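Local coordinates for ZmpA Glycopeptidase (Clostridium perfringens, PDB 6XSX), which probably cleaves the peptide backbone of glycoproteins as a metalloprotease, this chain being the catalytic M60 peptidase module of a much longer, multidomain clostridial protein, at residues T364-P367 and R368-Q371; D214-I217 and K218-K222. All blocks are in the same frame, centred on the assembly; numbering follows the deposited sequence.

Interaction 1: residues T364-P367 and R368-Q371; sequences TFWP and RFEQ. With EDO (1,2-ethanediol), chain G.
The ring of Phe369 lies beside that of Trp366, the planes 23° apart but slid so far that they barely overlap; Trp366 CZ3 comes within 3.3 Å of Phe369 CD2. Phe365 meets the same phenyl ring obliquely, its CZ 3.5 Å from Phe369 CD1, while Phe369 CB sits over one face of the Phe365 ring as a CH-pi contact. All three side chains leave the backbone with CG anti to N (chi1 166° for Phe365); this, with Phe365 and Trp366 adjacent and Phe369 one turn on, brings the rings into one aromatic cluster at the start of helix 365-375. Phe365 and Phe369 pack against helices 347-361 and 383-398, Trp366 against the end of helix 206-224. Glu370 CG lies over the indole five-membered ring, 3.8 Å from its centroid, and the bend at chi2 (-45°) carries the carboxylate on toward the six-membered ring, OE2 3.4 Å from Trp366 CZ2. A nearly straight bond joins Glu370 N to Trp366 O (2.8 Å). On the exposed side a 1,2-ethanediol, probably from the crystallisation liquor, bridges two side chains: its O1 donates to Thr364 OG1 (2.7 Å) and accepts from Arg368 NH1 (2.8 Å).

Interaction 2: residues D214-I217 and K218-K222; sequences DEVI and KETMK
Residues 214-217 and 218-222 form consecutive turns of one regular helix, joined by i to i+4 bonds from Lys218 N to Asp214 O, Glu219 N to Glu215 O, Thr220 N to Val216 O and Met221 N to Ile217 O (2.8 Å). Thr220 adds a side-chain bond: OG1 donates to Val216 O at 3.0 Å from above the carbonyl plane. That oxygen therefore takes two donors, Thr220 N and Thr220 OG1, from opposite faces of its plane. The hydroxyl gets there because OG1 is anti to the carbonyl carbon (chi1 -69°), the rotamer that turns it back along the helix. One step further round, Ile217 and Met221 run side by side, Ile217 CG2 3.9 Å from Met221 SD. On the exposed side Glu215 OE1 and Lys218 NZ stay 4.4 Å apart, too far for a salt bridge though probably still attractive. Asp214 and Glu219 turn to other partners, among them Lys150 and Ser183 for Asp214 and His305 for Glu219. Val216, Ile217 and Thr220 all touch Met283 on helix 277-286, which carries an HExxH sequence; although no metal is bound there in this structure, the arrangement is consistent with a helix packed against the presumed zinc-binding helix of an M60 peptidase.

Overall arrangement
Interaction 2 comes first along the chain, on helix 206-224, and interaction 1 follows on helix 365-375; both lie within the M60 peptidase module. Their centres are about 15 Å apart, yet the two touch where Pro367 CB packs 3.7 Å from Lys222 O. More joins the helices beyond that point: Trp366 meets the rings of Tyr223 and Trp224, and Gln371 NE2 bonds Gly225 O, so the start of helix 365-375 lies against the C-terminal end of helix 206-224. Interaction 2 faces helices 277-286 and 301-309, whereas interaction 1 also faces 347-361 and 383-398. Segments some 140 residues apart in sequence thus meet within the catalytic module.

Interaction 1: residues T364-P367 and R368-Q371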
ATOM      1  N   THR A 364      10.837   6.449  11.663  1.00 20.32           N
ATOM      2  CA  THR A 364      11.821   6.705  10.612  1.00 20.53           C
ATOM      3  C   THR A 364      12.439   5.409  10.080  1.00 19.86           C
ATOM      4  O   THR A 364      13.252   5.449   9.158  1.00 20.20           O
ATOM      5  CB  THR A 364      12.954   7.654  11.044  1.00 20.63           C
ATOM      6  OG1 THR A 364      13.793   7.017  12.012  1.00 18.84           O
ATOM      7  CG2 THR A 364      12.468   9.001  11.545  1.00 20.67           C
ATOM      8  N   PHE A 365      12.074   4.262  10.661  1.00 19.49           N
ATOM      9  CA  PHE A 365      12.735   3.009  10.318  1.00 19.00           C
ATOM     10  C   PHE A 365      12.473   2.626   8.858  1.00 19.62           C
ATOM     11  O   PHE A 365      13.415   2.395   8.100  1.00 20.66           O
ATOM     12  CB  PHE A 365      12.335   1.874  11.267  1.00 18.49           C
ATOM     13  CG  PHE A 365      12.712   0.488  10.791  1.00 19.36           C
ATOM     14  CD1 PHE A 365      14.041   0.134  10.604  1.00 19.70           C
ATOM     15  CD2 PHE A 365      11.740  -0.464  10.527  1.00 19.47           C
ATOM     16  CE1 PHE A 365      14.384  -1.138  10.163  1.00 20.63           C
ATOM     17  CE2 PHE A 365      12.083  -1.734  10.081  1.00 20.00           C
ATOM     18  CZ  PHE A 365      13.406  -2.068   9.894  1.00 20.02           C
ATOM     19  N   TRP A 366      11.196   2.518   8.477  1.00 19.11           N
ATOM     20  CA  TRP A 366      10.857   1.864   7.218  1.00 19.45           C
ATOM     21  C   TRP A 366      11.463   2.591   6.009  1.00 18.87           C
ATOM     22  O   TRP A 366      12.122   1.960   5.185  1.00 18.46           O
ATOM     23  CB  TRP A 366       9.348   1.615   7.073  1.00 19.46           C
ATOM     24  CG  TRP A 366       9.060   0.666   5.950  1.00 21.22           C
ATOM     25  CD1 TRP A 366       8.392   0.927   4.788  1.00 19.90           C
ATOM     26  CD2 TRP A 366       9.504  -0.703   5.861  1.00 21.17           C
ATOM     27  NE1 TRP A 366       8.368  -0.190   3.994  1.00 19.92           N
ATOM     28  CE2 TRP A 366       9.056  -1.200   4.618  1.00 20.82           C
ATOM     29  CE3 TRP A 366      10.223  -1.555   6.712  1.00 22.47           C
ATOM     30  CZ2 TRP A 366       9.299  -2.517   4.218  1.00 22.21           C
ATOM     31  CZ3 TRP A 366      10.477  -2.851   6.307  1.00 23.35           C
ATOM     32  CH2 TRP A 366      10.018  -3.323   5.074  1.00 22.13           C
ATOM     33  N   PRO A 367      11.284   3.925   5.846  1.00 18.81           N
ATOM     34  CA  PRO A 367      11.861   4.635   4.701  1.00 19.20           C
ATOM     35  C   PRO A 367      13.362   4.361   4.548  1.00 21.04           C
ATOM     36  O   PRO A 367      13.840   4.084   3.444  1.00 19.40           O
ATOM     37  CB  PRO A 367      11.541   6.117   4.968  1.00 18.53           C
ATOM     38  CG  PRO A 367      11.081   6.171   6.419  1.00 18.57           C
ATOM     39  CD  PRO A 367      10.497   4.810   6.718  1.00 18.19           C
ATOM     40  N   ARG A 368      14.080   4.358   5.681  1.00 21.46           N
ATOM     41  CA  ARG A 368      15.519   4.139   5.686  1.00 23.48           C
ATOM     42  C   ARG A 368      15.835   2.686   5.331  1.00 23.32           C
ATOM     43  O   ARG A 368      16.776   2.431   4.586  1.00 22.96           O
ATOM     44  CB  ARG A 368      16.132   4.581   7.018  1.00 24.38           C
ATOM     45  CG  ARG A 368      15.937   6.063   7.332  1.00 28.70           C
ATOM     46  CD  ARG A 368      16.554   6.453   8.671  1.00 30.75           C
ATOM     47  NE  ARG A 368      17.983   6.154   8.611  1.00 36.52           N
ATOM     48  CZ  ARG A 368      18.788   5.885   9.641  1.00 38.55           C
ATOM     49  NH1 ARG A 368      18.324   5.863  10.880  1.00 39.11           N
ATOM     50  NH2 ARG A 368      20.061   5.624   9.418  1.00 41.31           N
ATOM     51  N   PHE A 369      15.042   1.741   5.863  1.00 22.12           N
ATOM     52  CA  PHE A 369      15.211   0.332   5.531  1.00 21.73           C
ATOM     53  C   PHE A 369      15.014   0.116   4.024  1.00 21.74           C
ATOM     54  O   PHE A 369      15.866  -0.499   3.370  1.00 20.62           O
ATOM     55  CB  PHE A 369      14.298  -0.530   6.406  1.00 21.23           C
ATOM     56  CG  PHE A 369      14.450  -2.027   6.291  1.00 21.64           C
ATOM     57  CD1 PHE A 369      15.365  -2.715   7.072  1.00 21.63           C
ATOM     58  CD2 PHE A 369      13.629  -2.763   5.446  1.00 22.08           C
ATOM     59  CE1 PHE A 369      15.478  -4.094   6.997  1.00 21.27           C
ATOM     60  CE2 PHE A 369      13.744  -4.143   5.366  1.00 21.67           C
ATOM     61  CZ  PHE A 369      14.666  -4.804   6.145  1.00 21.97           C
ATOM     62  N   GLU A 370      13.908   0.648   3.479  1.00 22.47           N
ATOM     63  CA  GLU A 370      13.628   0.569   2.047  1.00 24.64           C
ATOM     64  C   GLU A 370      14.776   1.171   1.233  1.00 24.21           C
ATOM     65  O   GLU A 370      15.150   0.613   0.198  1.00 24.75           O
ATOM     66  CB  GLU A 370      12.301   1.243   1.669  1.00 26.62           C
ATOM     67  CG  GLU A 370      11.060   0.416   1.974  1.00 30.03           C
ATOM     68  CD  GLU A 370      11.105  -1.056   1.590  1.00 31.87           C
ATOM     69  OE1 GLU A 370      10.288  -1.472   0.753  1.00 34.94           O
ATOM     70  OE2 GLU A 370      11.933  -1.798   2.162  1.00 35.78           O
ATOM     71  N   GLN A 371      15.308   2.313   1.697  1.00 24.16           N
ATOM     72  CA  GLN A 371      16.414   2.994   1.031  1.00 25.54           C
ATOM     73  C   GLN A 371      17.641   2.082   0.943  1.00 26.17           C
ATOM     74  O   GLN A 371      18.294   2.036  -0.099  1.00 26.11           O
ATOM     75  CB  GLN A 371      16.750   4.326   1.705  1.00 24.09           C
ATOM     76  CG  GLN A 371      15.819   5.466   1.322  1.00 24.76           C
ATOM     77  CD  GLN A 371      16.030   6.659   2.219  1.00 26.05           C
ATOM     78  OE1 GLN A 371      16.663   6.554   3.269  1.00 26.25           O
ATOM     79  NE2 GLN A 371      15.491   7.803   1.821  1.00 24.95           N
TER
HETATM   80  C1  EDO G1306      15.530   4.232  12.681  1.00 32.55           C
HETATM   81  O1  EDO G1306      15.767   5.163  11.638  1.00 30.44           O
HETATM   82  C2  EDO G1306      16.524   4.345  13.779  1.00 33.79           C
HETATM   83  O2  EDO G1306      16.873   5.686  14.048  1.00 33.16           O

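Interaction 2: residues D214-I217 and K218-K222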
ATOM      1  N   ASP A 214      -3.930  11.743  -4.682  1.00 19.74           N
ATOM      2  CA  ASP A 214      -2.602  12.339  -4.686  1.00 20.04           C
ATOM      3  C   ASP A 214      -1.981  12.242  -3.295  1.00 20.57           C
ATOM      4  O   ASP A 214      -0.793  11.955  -3.170  1.00 21.09           O
ATOM      5  CB  ASP A 214      -2.613  13.767  -5.250  1.00 19.19           C
ATOM      6  CG  ASP A 214      -2.687  13.796  -6.767  1.00 19.81           C
ATOM      7  OD1 ASP A 214      -2.356  12.763  -7.386  1.00 18.99           O
ATOM      8  OD2 ASP A 214      -3.089  14.840  -7.324  1.00 19.46           O
ATOM      9  N   GLU A 215      -2.796  12.478  -2.262  1.00 21.86           N
ATOM     10  CA  GLU A 215      -2.333  12.402  -0.885  1.00 22.77           C
ATOM     11  C   GLU A 215      -1.851  10.984  -0.576  1.00 21.79           C
ATOM     12  O   GLU A 215      -0.906  10.824   0.188  1.00 21.45           O
ATOM     13  CB  GLU A 215      -3.431  12.826   0.099  1.00 25.81           C
ATOM     14  CG  GLU A 215      -3.673  14.329   0.163  1.00 31.23           C
ATOM     15  CD  GLU A 215      -2.494  15.183   0.621  1.00 36.85           C
ATOM     16  OE1 GLU A 215      -1.524  14.624   1.170  1.00 40.43           O
ATOM     17  OE2 GLU A 215      -2.545  16.412   0.431  1.00 42.52           O
ATOM     18  N   VAL A 216      -2.517   9.965  -1.143  1.00 19.72           N
ATOM     19  CA  VAL A 216      -2.131   8.585  -0.874  1.00 19.24           C
ATOM     20  C   VAL A 216      -0.740   8.317  -1.456  1.00 20.20           C
ATOM     21  O   VAL A 216       0.102   7.729  -0.775  1.00 18.71           O
ATOM     22  CB  VAL A 216      -3.176   7.568  -1.375  1.00 19.04           C
ATOM     23  CG1 VAL A 216      -2.652   6.142  -1.366  1.00 18.41           C
ATOM     24  CG2 VAL A 216      -4.468   7.651  -0.576  1.00 18.42           C
ATOM     25  N   ILE A 217      -0.498   8.769  -2.700  1.00 20.37           N
ATOM     26  CA  ILE A 217       0.778   8.529  -3.368  1.00 21.17           C
ATOM     27  C   ILE A 217       1.899   9.282  -2.645  1.00 21.36           C
ATOM     28  O   ILE A 217       2.988   8.741  -2.451  1.00 21.84           O
ATOM     29  CB  ILE A 217       0.717   8.877  -4.875  1.00 20.59           C
ATOM     30  CG1 ILE A 217      -0.295   8.005  -5.625  1.00 19.74           C
ATOM     31  CG2 ILE A 217       2.107   8.804  -5.508  1.00 19.92           C
ATOM     32  CD1 ILE A 217       0.070   6.538  -5.662  1.00 19.96           C
ATOM     33  N   LYS A 218       1.618  10.528  -2.242  1.00 22.13           N
ATOM     34  CA  LYS A 218       2.564  11.331  -1.476  1.00 23.15           C
ATOM     35  C   LYS A 218       2.975  10.580  -0.206  1.00 21.32           C
ATOM     36  O   LYS A 218       4.156  10.338   0.022  1.00 20.29           O
ATOM     37  CB  LYS A 218       1.959  12.703  -1.157  1.00 24.69           C
ATOM     38  CG  LYS A 218       2.959  13.777  -0.747  1.00 27.76           C
ATOM     39  CD  LYS A 218       2.326  15.152  -0.635  1.00 31.49           C
ATOM     40  CE  LYS A 218       3.110  16.096   0.253  1.00 34.20           C
ATOM     41  NZ  LYS A 218       2.193  16.993   0.999  1.00 36.47           N
ATOM     42  N   GLU A 219       1.989  10.201   0.612  1.00 20.91           N
ATOM     43  CA  GLU A 219       2.246   9.524   1.876  1.00 20.80           C
ATOM     44  C   GLU A 219       3.008   8.219   1.615  1.00 20.46           C
ATOM     45  O   GLU A 219       3.982   7.930   2.306  1.00 20.12           O
ATOM     46  CB  GLU A 219       0.937   9.351   2.660  1.00 22.06           C
ATOM     47  CG  GLU A 219       1.082   8.697   4.027  1.00 21.79           C
ATOM     48  CD  GLU A 219       2.127   9.314   4.944  1.00 23.08           C
ATOM     49  OE1 GLU A 219       2.360  10.533   4.843  1.00 24.05           O
ATOM     50  OE2 GLU A 219       2.718   8.575   5.749  1.00 22.87           O
ATOM     51  N   THR A 220       2.605   7.476   0.575  1.00 19.21           N
ATOM     52  CA  THR A 220       3.230   6.202   0.250  1.00 19.84           C
ATOM     53  C   THR A 220       4.698   6.407  -0.112  1.00 20.68           C
ATOM     54  O   THR A 220       5.566   5.646   0.320  1.00 20.44           O
ATOM     55  CB  THR A 220       2.528   5.456  -0.893  1.00 19.75           C
ATOM     56  OG1 THR A 220       1.252   5.028  -0.418  1.00 18.91           O
ATOM     57  CG2 THR A 220       3.309   4.247  -1.366  1.00 18.97           C
ATOM     58  N   MET A 221       4.968   7.446  -0.900  1.00 21.05           N
ATOM     59  CA  MET A 221       6.321   7.609  -1.385  1.00 21.67           C
ATOM     60  C   MET A 221       7.233   8.125  -0.271  1.00 21.74           C
ATOM     61  O   MET A 221       8.379   7.692  -0.170  1.00 22.44           O
ATOM     62  CB  MET A 221       6.360   8.465  -2.654  1.00 23.14           C
ATOM     63  CG  MET A 221       5.920   7.636  -3.838  1.00 25.78           C
ATOM     64  SD  MET A 221       5.942   8.473  -5.419  1.00 30.90           S
ATOM     65  CE  MET A 221       7.685   8.374  -5.832  1.00 27.61           C
ATOM     66  N   LYS A 222       6.699   8.987   0.602  1.00 21.18           N
ATOM     67  CA  LYS A 222       7.411   9.369   1.813  1.00 22.35           C
ATOM     68  C   LYS A 222       7.741   8.132   2.662  1.00 21.48           C
ATOM     69  O   LYS A 222       8.893   7.919   3.035  1.00 21.45           O
ATOM     70  CB  LYS A 222       6.600  10.402   2.602  1.00 23.59           C
ATOM     71  CG  LYS A 222       7.247  10.855   3.905  1.00 25.67           C
ATOM     72  CD  LYS A 222       6.368  11.835   4.651  1.00 27.66           C
ATOM     73  CE  LYS A 222       6.710  11.942   6.122  1.00 30.66           C
ATOM     74  NZ  LYS A 222       5.750  12.833   6.822  1.00 35.97           N
TER